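Local coordinates for protein beta-1,4-exocellulase (Thermobifida fusca, PDB 4B4H) that probably hydrolyses beta-1,4-glycosidic bonds of cellulose as a family 6 cellobiohydrolase, this chain being its catalytic domain, at residues 63-66 against 67-71; 204-207 against 208-212; 259-262 against 263-266; 402-406 against 407-411. All blocks are in the same frame, centred on the assembly; numbering follows the deposited sequence.

Contact 1. Residues 63-66 against 67-71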
loop_
_atom_site.group_PDB
_atom_site.type_symbol
_atom_site.label_atom_id
_atom_site.label_comp_id
_atom_site.label_asym_id
_atom_site.label_seq_id
_atom_site.Cartn_x
_atom_site.Cartn_y
_atom_site.Cartn_z
ATOM N N LEU A 63 11.367 -13.918 -10.941
ATOM C CA LEU A 63 12.137 -14.624 -9.917
ATOM C C LEU A 63 13.506 -15.091 -10.414
ATOM O O LEU A 63 14.505 -14.988 -9.690
ATOM C CB LEU A 63 11.325 -15.784 -9.335
ATOM C CG LEU A 63 10.062 -15.359 -8.574
ATOM C CD1 LEU A 63 9.325 -16.611 -8.137
ATOM C CD2 LEU A 63 10.387 -14.469 -7.384
ATOM N N GLU A 64 13.537 -15.585 -11.647
ATOM C CA GLU A 64 14.776 -15.908 -12.361
ATOM C C GLU A 64 15.693 -14.695 -12.470
ATOM O O GLU A 64 16.900 -14.807 -12.263
ATOM C CB GLU A 64 14.467 -16.483 -13.748
ATOM C CG GLU A 64 13.891 -17.890 -13.689
ATOM C CD GLU A 64 13.804 -18.575 -15.039
ATOM O OE1 GLU A 64 13.802 -17.879 -16.074
ATOM O OE2 GLU A 64 13.716 -19.824 -15.060
ATOM N N GLU A 65 15.116 -13.539 -12.787
ATOM C CA GLU A 65 15.896 -12.306 -12.860
ATOM C C GLU A 65 16.446 -11.936 -11.483
ATOM O O GLU A 65 17.614 -11.531 -11.354
ATOM C CB GLU A 65 15.072 -11.173 -13.491
ATOM C CG GLU A 65 15.773 -9.816 -13.583
ATOM C CD GLU A 65 16.970 -9.786 -14.538
ATOM O OE1 GLU A 65 17.258 -10.806 -15.197
ATOM O OE2 GLU A 65 17.636 -8.726 -14.632
ATOM N N ALA A 66 15.620 -12.075 -10.442
ATOM C CA ALA A 66 16.093 -11.812 -9.080
ATOM C C ALA A 66 17.290 -12.695 -8.675
ATOM O O ALA A 66 18.249 -12.221 -8.036
ATOM C CB ALA A 66 14.958 -11.949 -8.068
ATOM N N VAL A 67 17.222 -13.974 -9.045
ATOM C CA VAL A 67 18.298 -14.944 -8.785
ATOM C C VAL A 67 19.580 -14.480 -9.486
ATOM O O VAL A 67 20.652 -14.411 -8.872
ATOM C CB VAL A 67 17.885 -16.373 -9.225
ATOM C CG1 VAL A 67 19.083 -17.291 -9.341
ATOM C CG2 VAL A 67 16.892 -16.956 -8.239
ATOM N N ARG A 68 19.453 -14.124 -10.758
ATOM C CA ARG A 68 20.584 -13.608 -11.516
ATOM C C ARG A 68 21.195 -12.374 -10.857
ATOM O O ARG A 68 22.413 -12.300 -10.701
ATOM C CB ARG A 68 20.159 -13.327 -12.951
ATOM C CG ARG A 68 21.267 -12.845 -13.876
ATOM C CD ARG A 68 20.742 -12.698 -15.298
ATOM N NE ARG A 68 20.558 -14.002 -15.932
ATOM C CZ ARG A 68 19.404 -14.667 -16.007
ATOM N NH1 ARG A 68 18.289 -14.162 -15.480
ATOM N NH2 ARG A 68 19.375 -15.851 -16.601
ATOM N N GLN A 69 20.354 -11.429 -10.431
ATOM C CA GLN A 69 20.852 -10.204 -9.790
ATOM C C GLN A 69 21.516 -10.442 -8.434
ATOM O O GLN A 69 22.304 -9.612 -7.982
ATOM C CB GLN A 69 19.724 -9.175 -9.612
ATOM C CG GLN A 69 19.168 -8.608 -10.899
ATOM C CD GLN A 69 17.982 -7.682 -10.671
ATOM O OE1 GLN A 69 17.752 -7.186 -9.560
ATOM N NE2 GLN A 69 17.202 -7.479 -11.715
ATOM N N SER A 70 21.193 -11.568 -7.788
ATOM C CA SER A 70 21.704 -11.892 -6.456
ATOM C C SER A 70 23.192 -12.220 -6.447
ATOM O O SER A 70 23.891 -11.862 -5.509
ATOM C CB SER A 70 20.909 -13.045 -5.832
ATOM O OG SER A 70 21.340 -14.313 -6.300
ATOM N N GLY A 71 23.662 -12.901 -7.490
ATOM C CA GLY A 71 25.060 -13.341 -7.569
ATOM C C GLY A 71 25.472 -14.369 -6.527
ATOM O O GLY A 71 26.646 -14.719 -6.429
#
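Glu-65 divides its carboxylate between Arg-68 and Gln-69, the residues three and four places further along the C-terminal half of helix 59-70, an i to i+3 and i to i+4 arrangement on one helix face. OE2 takes the amide hydrogen bond: Gln-69 NE2 lies 3.2 Å from Glu-65 OE2, with an N-H...O angle of 172°. The acceptor lies in the plane of the Gln-69 amide, while the donor meets OE2 on its anti side but tilted out of the carboxylate plane, and the two flat groups stand at 84° to one another. OE1 faces the arginine in a long salt bridge, 3.5 Å from Glu-65 OE1 to Arg-68 NH1. Both chains are bent where they meet: Glu-65 at chi2 (66°), and Arg-68 at chi3, which carries its guanidinium back over the preceding turn. Gln-69 is held from a second direction, since NE2 also donates to Val-14 O, and Tyr-13 packs on Glu-65 and Gln-69.

Beneath this polar face run the backbone bonds of the helix, among them Gln-69 N to Glu-65 O at 2.9 Å. The inward side presents Leu-63 and Ala-66 to strands 75-81 and 127-133, and Leu-63 also meets helix 103-121; the helix thus covers neighbouring parallel strands of the central sheet. At the C-terminal end the bond from Ser-70 N to Ala-66 O is weak, and Gly-71 leaves the helix with positive phi. There Ser-70 OG, which also bonds to Tyr-124 OH, turns back to donate to Val-67 O, 2.7 Å away in the carbonyl plane on a lone pair.

Contact 2. Residues 204-207 against 208-212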
loop_
_atom_site.group_PDB
_atom_site.type_symbol
_atom_site.label_atom_id
_atom_site.label_comp_id
_atom_site.label_asym_id
_atom_site.label_seq_id
_atom_site.Cartn_x
_atom_site.Cartn_y
_atom_site.Cartn_z
ATOM N N ILE A 204 -9.522 -7.827 13.410
ATOM C CA ILE A 204 -9.735 -8.445 12.104
ATOM C C ILE A 204 -8.446 -8.990 11.474
ATOM O O ILE A 204 -8.473 -10.031 10.828
ATOM C CB ILE A 204 -10.528 -7.547 11.108
ATOM C CG1 ILE A 204 -11.171 -8.426 10.028
ATOM C CG2 ILE A 204 -9.667 -6.456 10.482
ATOM C CD1 ILE A 204 -12.266 -7.770 9.230
ATOM N N PHE A 205 -7.324 -8.304 11.688
ATOM C CA PHE A 205 -6.036 -8.847 11.235
ATOM C C PHE A 205 -5.772 -10.208 11.882
ATOM O O PHE A 205 -5.319 -11.155 11.221
ATOM C CB PHE A 205 -4.891 -7.882 11.556
ATOM C CG PHE A 205 -4.978 -6.558 10.839
ATOM C CD1 PHE A 205 -5.602 -6.450 9.596
ATOM C CD2 PHE A 205 -4.397 -5.422 11.396
ATOM C CE1 PHE A 205 -5.669 -5.226 8.947
ATOM C CE2 PHE A 205 -4.453 -4.195 10.749
ATOM C CZ PHE A 205 -5.092 -4.099 9.521
ATOM N N TYR A 206 -6.103 -10.292 13.170
ATOM C CA TYR A 206 -5.876 -11.488 13.973
ATOM C C TYR A 206 -6.814 -12.598 13.525
ATOM O O TYR A 206 -6.392 -13.735 13.360
ATOM C CB TYR A 206 -6.062 -11.174 15.463
ATOM C CG TYR A 206 -5.676 -12.318 16.387
ATOM C CD1 TYR A 206 -4.337 -12.518 16.777
ATOM C CD2 TYR A 206 -6.636 -13.202 16.863
ATOM C CE1 TYR A 206 -3.984 -13.571 17.608
ATOM C CE2 TYR A 206 -6.292 -14.253 17.702
ATOM C CZ TYR A 206 -4.972 -14.430 18.070
ATOM O OH TYR A 206 -4.645 -15.473 18.896
ATOM N N GLU A 207 -8.076 -12.251 13.292
ATOM C CA GLU A 207 -9.053 -13.189 12.740
ATOM C C GLU A 207 -8.511 -13.826 11.454
ATOM O O GLU A 207 -8.499 -15.055 11.343
ATOM C CB GLU A 207 -10.402 -12.498 12.494
ATOM C CG GLU A 207 -11.517 -13.413 11.992
ATOM C CD GLU A 207 -12.819 -12.671 11.702
ATOM O OE1 GLU A 207 -12.840 -11.429 11.781
ATOM O OE2 GLU A 207 -13.828 -13.338 11.384
ATOM N N ALA A 208 -8.044 -12.990 10.522
ATOM C CA ALA A 208 -7.535 -13.454 9.207
ATOM C C ALA A 208 -6.337 -14.381 9.348
ATOM O O ALA A 208 -6.251 -15.420 8.696
ATOM C CB ALA A 208 -7.172 -12.271 8.315
ATOM N N ALA A 209 -5.403 -13.977 10.198
ATOM C CA ALA A 209 -4.192 -14.752 10.467
ATOM C C ALA A 209 -4.462 -16.128 11.059
ATOM O O ALA A 209 -3.622 -17.017 10.972
ATOM C CB ALA A 209 -3.298 -13.964 11.396
ATOM N N ASN A 210 -5.613 -16.289 11.704
ATOM C CA ASN A 210 -5.993 -17.588 12.251
ATOM C C ASN A 210 -7.029 -18.337 11.418
ATOM O O ASN A 210 -7.434 -19.440 11.791
ATOM C CB ASN A 210 -6.481 -17.414 13.681
ATOM C CG ASN A 210 -5.352 -17.097 14.620
ATOM O OD1 ASN A 210 -4.682 -18.003 15.114
ATOM N ND2 ASN A 210 -5.101 -15.810 14.845
ATOM N N ALA A 211 -7.421 -17.749 10.283
ATOM C CA ALA A 211 -8.420 -18.348 9.385
ATOM C C ALA A 211 -7.798 -19.346 8.398
ATOM O O ALA A 211 -6.609 -19.273 8.112
ATOM C CB ALA A 211 -9.148 -17.248 8.615
ATOM N N SER A 212 -8.611 -20.259 7.852
ATOM C CA SER A 212 -8.184 -21.168 6.769
ATOM C C SER A 212 -6.946 -22.008 7.079
ATOM O O SER A 212 -6.211 -22.404 6.157
ATOM C CB SER A 212 -7.945 -20.389 5.473
ATOM O OG SER A 212 -9.074 -19.620 5.121
#
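Asn-210 sets its amide nitrogen over the ring of Tyr-206, one helical turn earlier, with ND2 3.4 Å above the ring plane and over its centre. The amide is neither stacked on the ring nor upright to it, because the two planes make an angle of 46°. Tyr-206 CG is anti to the backbone N (chi1 -173°), an orientation that puts the ring face beneath the asparagine amide nitrogen. What fixes the amide is a hydrogen bond to the backbone: Asn-210 ND2 donates to Tyr-206 O at 2.9 Å and 166°, with the oxygen close to the amide plane.

Tyr-206 O also receives a weak bond from Asn-210 N, at 3.1 Å. Asn-210 N also bonds to Glu-207 O at 3.2 Å, with the donor well above that carbonyl plane, not on a lone pair. Before this point the i to i+4 bonds are regular, Ala-208 N to Ile-204 O and Ala-209 N to Phe-205 O, both at 3.0 Å.

The Tyr-206 side chain also touches Lys-276, Phe-205 reaches Leu-273, and Ala-208 packs on Val-167. The arrangement is the C-terminal turn of helix 198-209, packed against helices 162-175 and 262-276 of the family 6 catalytic domain.

Contact 3. Residues 259-262 against 263-266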
loop_
_atom_site.group_PDB
_atom_site.type_symbol
_atom_site.label_atom_id
_atom_site.label_comp_id
_atom_site.label_asym_id
_atom_site.label_seq_id
_atom_site.Cartn_x
_atom_site.Cartn_y
_atom_site.Cartn_z
ATOM N N TYR A 259 -3.291 9.984 14.910
ATOM C CA TYR A 259 -2.021 10.124 14.203
ATOM C C TYR A 259 -2.142 11.135 13.077
ATOM O O TYR A 259 -3.217 11.289 12.489
ATOM C CB TYR A 259 -1.568 8.760 13.649
ATOM C CG TYR A 259 -1.736 7.645 14.657
ATOM C CD1 TYR A 259 -0.805 7.473 15.682
ATOM C CD2 TYR A 259 -2.842 6.795 14.619
ATOM C CE1 TYR A 259 -0.953 6.472 16.625
ATOM C CE2 TYR A 259 -3.003 5.786 15.559
ATOM C CZ TYR A 259 -2.060 5.632 16.570
ATOM O OH TYR A 259 -2.239 4.641 17.512
ATOM N N VAL A 260 -1.027 11.803 12.791
ATOM C CA VAL A 260 -0.867 12.683 11.629
ATOM C C VAL A 260 0.125 12.137 10.580
ATOM O O VAL A 260 0.389 12.781 9.562
ATOM C CB VAL A 260 -0.408 14.107 12.043
ATOM C CG1 VAL A 260 -1.366 14.709 13.055
ATOM C CG2 VAL A 260 1.013 14.094 12.608
ATOM N N ASP A 261 0.685 10.960 10.846
ATOM C CA ASP A 261 1.660 10.348 9.932
ATOM C C ASP A 261 1.725 8.827 10.081
ATOM O O ASP A 261 1.166 8.260 11.014
ATOM C CB ASP A 261 3.041 11.019 10.060
ATOM C CG ASP A 261 3.622 10.949 11.463
ATOM O OD1 ASP A 261 3.483 9.911 12.148
ATOM O OD2 ASP A 261 4.247 11.948 11.869
ATOM N N GLU A 262 2.426 8.174 9.158
ATOM C CA GLU A 262 2.455 6.714 9.091
ATOM C C GLU A 262 3.358 6.075 10.136
ATOM O O GLU A 262 3.057 4.995 10.653
ATOM C CB GLU A 262 2.880 6.252 7.694
ATOM C CG GLU A 262 1.839 6.484 6.606
ATOM C CD GLU A 262 0.548 5.735 6.886
ATOM O OE1 GLU A 262 0.525 4.505 6.760
ATOM O OE2 GLU A 262 -0.451 6.374 7.273
ATOM N N LEU A 263 4.467 6.731 10.449
ATOM C CA LEU A 263 5.410 6.127 11.360
ATOM C C LEU A 263 4.837 5.984 12.769
ATOM O O LEU A 263 4.929 4.905 13.371
ATOM C CB LEU A 263 6.737 6.883 11.370
ATOM C CG LEU A 263 7.796 6.259 12.284
ATOM C CD1 LEU A 263 8.198 4.862 11.855
ATOM C CD2 LEU A 263 9.027 7.149 12.366
ATOM N N SER A 264 4.236 7.059 13.288
ATOM C CA SER A 264 3.599 6.986 14.597
ATOM C C SER A 264 2.582 5.860 14.610
ATOM O O SER A 264 2.511 5.084 15.553
ATOM C CB SER A 264 2.910 8.303 14.940
ATOM O OG SER A 264 1.935 8.629 13.965
ATOM N N PHE A 265 1.809 5.788 13.528
ATOM C CA PHE A 265 0.754 4.807 13.345
ATOM C C PHE A 265 1.256 3.356 13.375
ATOM O O PHE A 265 0.828 2.568 14.224
ATOM C CB PHE A 265 -0.020 5.134 12.057
ATOM C CG PHE A 265 -0.965 4.045 11.599
ATOM C CD1 PHE A 265 -2.095 3.711 12.338
ATOM C CD2 PHE A 265 -0.713 3.357 10.415
ATOM C CE1 PHE A 265 -2.964 2.727 11.889
ATOM C CE2 PHE A 265 -1.569 2.366 9.969
ATOM C CZ PHE A 265 -2.691 2.045 10.709
ATOM N N VAL A 266 2.141 2.985 12.452
ATOM C CA VAL A 266 2.640 1.587 12.440
ATOM C C VAL A 266 3.374 1.177 13.728
ATOM O O VAL A 266 3.348 0.007 14.103
ATOM C CB VAL A 266 3.484 1.215 11.184
ATOM C CG1 VAL A 266 2.661 1.434 9.920
ATOM C CG2 VAL A 266 4.797 1.986 11.139
HETATM O O HOH W 1 1.341 10.998 14.938
#
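Two hydrogen bonds from Ser-264 converge on one oxygen of Asp-261, the N-cap residue of helix 262-276. Ser-264 N lies 3.2 Å from Asp-261 OD1, the capping bond, and Ser-264 OG lies 2.7 Å from the same OD1; the two donors approach from opposite faces of the carboxylate plane, the backbone N nearly along the C-O axis. Asp-261 has chi1 of 59°, with CG between the backbone N and the carbonyl carbon, and this turns OD1 over the first helical turn. OD2 accepts from Glu-234 N, so the carboxylate is held through both oxygens. A water extends the polar group: it donates to Ser-264 OG, 2.6 Å from the water oxygen, and accepts from Val-260 N.

The regular main-chain bonding begins with Val-266 N to Glu-262 O at 2.8 Å and 174°.

Aromatic contacts lie beside the cap. Phe-265 CA sits over one face of the Tyr-259 ring, 3.9 Å from its centroid, as a CH-pi contact. The Phe-265 ring then turns its edge toward that face in an offset edge-to-face pair, with planes at 66° and centroids 5.7 Å apart. The hydroxyl of Tyr-259 is hydrogen-bonded to Asp-268 OD2, which fixes the far end of the ring.

The polar end of Glu-262 is held outside the turn: OE1 is hydrogen-bonded to Ser-224 OG and OE2 to His-189 N. Its side chain touches His-188, a predicted substrate-binding residue. An N-capping aspartate therefore starts a helix whose first residue reaches the probable substrate-binding region of the family 6 catalytic domain.

Contact 4. Residues 402-406 against 407-411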
loop_
_atom_site.group_PDB
_atom_site.type_symbol
_atom_site.label_atom_id
_atom_site.label_comp_id
_atom_site.label_asym_id
_atom_site.label_seq_id
_atom_site.Cartn_x
_atom_site.Cartn_y
_atom_site.Cartn_z
ATOM N N GLY A 402 -1.849 0.933 -13.880
ATOM C CA GLY A 402 -0.632 0.211 -14.241
ATOM C C GLY A 402 0.036 0.664 -15.529
ATOM O O GLY A 402 1.192 0.324 -15.767
ATOM N N HIS A 403 -0.693 1.407 -16.368
ATOM C CA HIS A 403 -0.147 1.935 -17.616
ATOM C C HIS A 403 0.703 3.127 -17.304
ATOM O O HIS A 403 0.458 3.822 -16.336
ATOM C CB HIS A 403 -1.275 2.341 -18.556
ATOM C CG HIS A 403 -1.910 1.185 -19.289
ATOM N ND1 HIS A 403 -2.378 1.301 -20.545
ATOM C CD2 HIS A 403 -2.119 -0.143 -18.912
ATOM C CE1 HIS A 403 -2.884 0.115 -20.947
ATOM N NE2 HIS A 403 -2.717 -0.768 -19.952
ATOM N N TRP A 404 1.706 3.371 -18.134
ATOM C CA TRP A 404 2.643 4.446 -17.877
ATOM C C TRP A 404 1.997 5.814 -17.919
ATOM O O TRP A 404 1.266 6.128 -18.860
ATOM C CB TRP A 404 3.814 4.380 -18.847
ATOM C CG TRP A 404 4.944 5.216 -18.334
ATOM C CD1 TRP A 404 5.381 6.437 -18.826
ATOM C CD2 TRP A 404 5.768 4.953 -17.152
ATOM N NE1 TRP A 404 6.414 6.922 -18.063
ATOM C CE2 TRP A 404 6.694 6.078 -17.044
ATOM C CE3 TRP A 404 5.828 3.932 -16.206
ATOM C CZ2 TRP A 404 7.643 6.150 -16.041
ATOM C CZ3 TRP A 404 6.784 4.014 -15.197
ATOM C CH2 TRP A 404 7.672 5.094 -15.118
ATOM N N PHE A 405 2.251 6.635 -16.898
ATOM C CA PHE A 405 1.635 7.963 -16.783
ATOM C C PHE A 405 2.747 9.004 -16.719
ATOM O O PHE A 405 3.261 9.300 -15.639
ATOM C CB PHE A 405 0.758 7.993 -15.521
ATOM C CG PHE A 405 -0.171 9.182 -15.406
ATOM C CD1 PHE A 405 -0.315 10.125 -16.417
ATOM C CD2 PHE A 405 -0.931 9.338 -14.249
ATOM C CE1 PHE A 405 -1.182 11.206 -16.269
ATOM C CE2 PHE A 405 -1.795 10.408 -14.092
ATOM C CZ PHE A 405 -1.925 11.352 -15.105
ATOM N N SER A 406 3.128 9.533 -17.888
ATOM C CA SER A 406 4.338 10.356 -18.005
ATOM C C SER A 406 4.238 11.699 -17.279
ATOM O O SER A 406 5.146 12.086 -16.527
ATOM C CB SER A 406 4.727 10.558 -19.477
ATOM O OG SER A 406 6.011 11.156 -19.568
ATOM N N ALA A 407 3.145 12.420 -17.509
ATOM C CA ALA A 407 2.872 13.632 -16.748
ATOM C C ALA A 407 3.037 13.408 -15.230
ATOM O O ALA A 407 3.702 14.199 -14.552
ATOM C CB ALA A 407 1.496 14.193 -17.089
ATOM N N GLN A 408 2.494 12.312 -14.711
ATOM C CA GLN A 408 2.629 12.003 -13.290
ATOM C C GLN A 408 4.057 11.646 -12.888
ATOM O O GLN A 408 4.502 12.031 -11.808
ATOM C CB GLN A 408 1.682 10.873 -12.889
ATOM C CG GLN A 408 1.475 10.723 -11.384
ATOM C CD GLN A 408 0.951 9.353 -10.992
ATOM O OE1 GLN A 408 1.206 8.359 -11.664
ATOM N NE2 GLN A 408 0.218 9.304 -9.891
ATOM N N PHE A 409 4.767 10.902 -13.733
ATOM C CA PHE A 409 6.156 10.575 -13.398
ATOM C C PHE A 409 7.047 11.826 -13.339
ATOM O O PHE A 409 7.821 12.000 -12.396
ATOM C CB PHE A 409 6.755 9.515 -14.327
ATOM C CG PHE A 409 8.161 9.128 -13.961
ATOM C CD1 PHE A 409 8.412 8.085 -13.061
ATOM C CD2 PHE A 409 9.245 9.807 -14.524
ATOM C CE1 PHE A 409 9.717 7.737 -12.731
ATOM C CE2 PHE A 409 10.546 9.463 -14.182
ATOM C CZ PHE A 409 10.776 8.426 -13.295
ATOM N N ARG A 410 6.950 12.684 -14.349
ATOM C CA ARG A 410 7.701 13.948 -14.330
ATOM C C ARG A 410 7.427 14.792 -13.078
ATOM O O ARG A 410 8.354 15.363 -12.493
ATOM C CB ARG A 410 7.424 14.776 -15.591
ATOM C CG ARG A 410 7.999 14.162 -16.849
ATOM C CD ARG A 410 7.357 14.744 -18.089
ATOM N NE ARG A 410 7.662 16.157 -18.316
ATOM C CZ ARG A 410 6.811 17.029 -18.862
ATOM N NH1 ARG A 410 5.591 16.643 -19.220
ATOM N NH2 ARG A 410 7.171 18.291 -19.043
ATOM N N GLU A 411 6.165 14.887 -12.675
ATOM C CA GLU A 411 5.775 15.597 -11.462
ATOM C C GLU A 411 6.311 14.920 -10.209
ATOM O O GLU A 411 6.897 15.577 -9.338
ATOM C CB GLU A 411 4.259 15.733 -11.351
ATOM C CG GLU A 411 3.842 16.583 -10.165
ATOM C CD GLU A 411 2.365 16.895 -10.144
ATOM O OE1 GLU A 411 1.546 15.978 -9.895
ATOM O OE2 GLU A 411 2.029 18.077 -10.348
HETATM O O HOH W 2 4.707 14.082 -20.005
#
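The backbone leaves its extended course at Phe-405, the N-cap residue, and enters helix 406-414 with Phe-409 N bonded to Phe-405 O at 2.9 Å. Arg-410 N follows with a nearly straight bond (176°) to Ser-406 O. Phe-405 CG is anti to the backbone N (chi1 -168°), which carries the ring to where Gln-408 CB lies over one face, 3.7 Å from the centroid, as a CH-pi contact displaced toward the rim. The nearest carbon of that ring is CD2, and Gln-408 OE1 also comes to 3.5 Å from Phe-405 CD2. The two side chains cross at about a right angle. Ala-407 CB adds a looser apolar touch at CE1, while Ala-398 and Pro-399 also pack on Phe-405.

This is the N-terminal start of a helix following the long loop beyond strand 346-350, and it lies beside predicted functional residues: the side chain of Gln-408 is about 4 Å from that of Asp-359, the predicted proton acceptor, and that of Trp-404 is about 4 Å from that of Glu-357, a predicted substrate-binding residue.

The aromatic pair of this contact is Trp-404 with Phe-409. The indole carbon CZ2 lies over the phenyl face, 3.6 Å from Phe-409 CD1, but the planes meet at 40°, an oblique pairing. Trp-404 NE1 and Ser-406 OG both hydrogen-bond to Glu-25 OE2, a shared acceptor that ties the indole and the first helical residue to one carboxylate. A water accepts from Arg-410 NH1, 2.8 Å from its oxygen, and makes a weak bond to Ser-406 OG.

How the contacts relate
All four contacts are local and follow one another along the chain without touching. Contacts 1 and 2 lie at the C-terminal ends of their helices, contacts 3 and 4 at N-terminal starts. Contacts 2 and 3 come nearest, their closest atoms about 6 Å apart, and helix 262-276, which contact 3 begins, packs further along on Phe-205 and Tyr-206 of contact 2. Contacts 2 and 4 are on opposite sides of the chain's centre, with their own centres about 37 Å apart. Contacts 3 and 4 approach different predicted site residues, His-188 and Asp-359 respectively, and their nearest atoms are about 17 Å apart. Contact 1 is remote from the annotated sites.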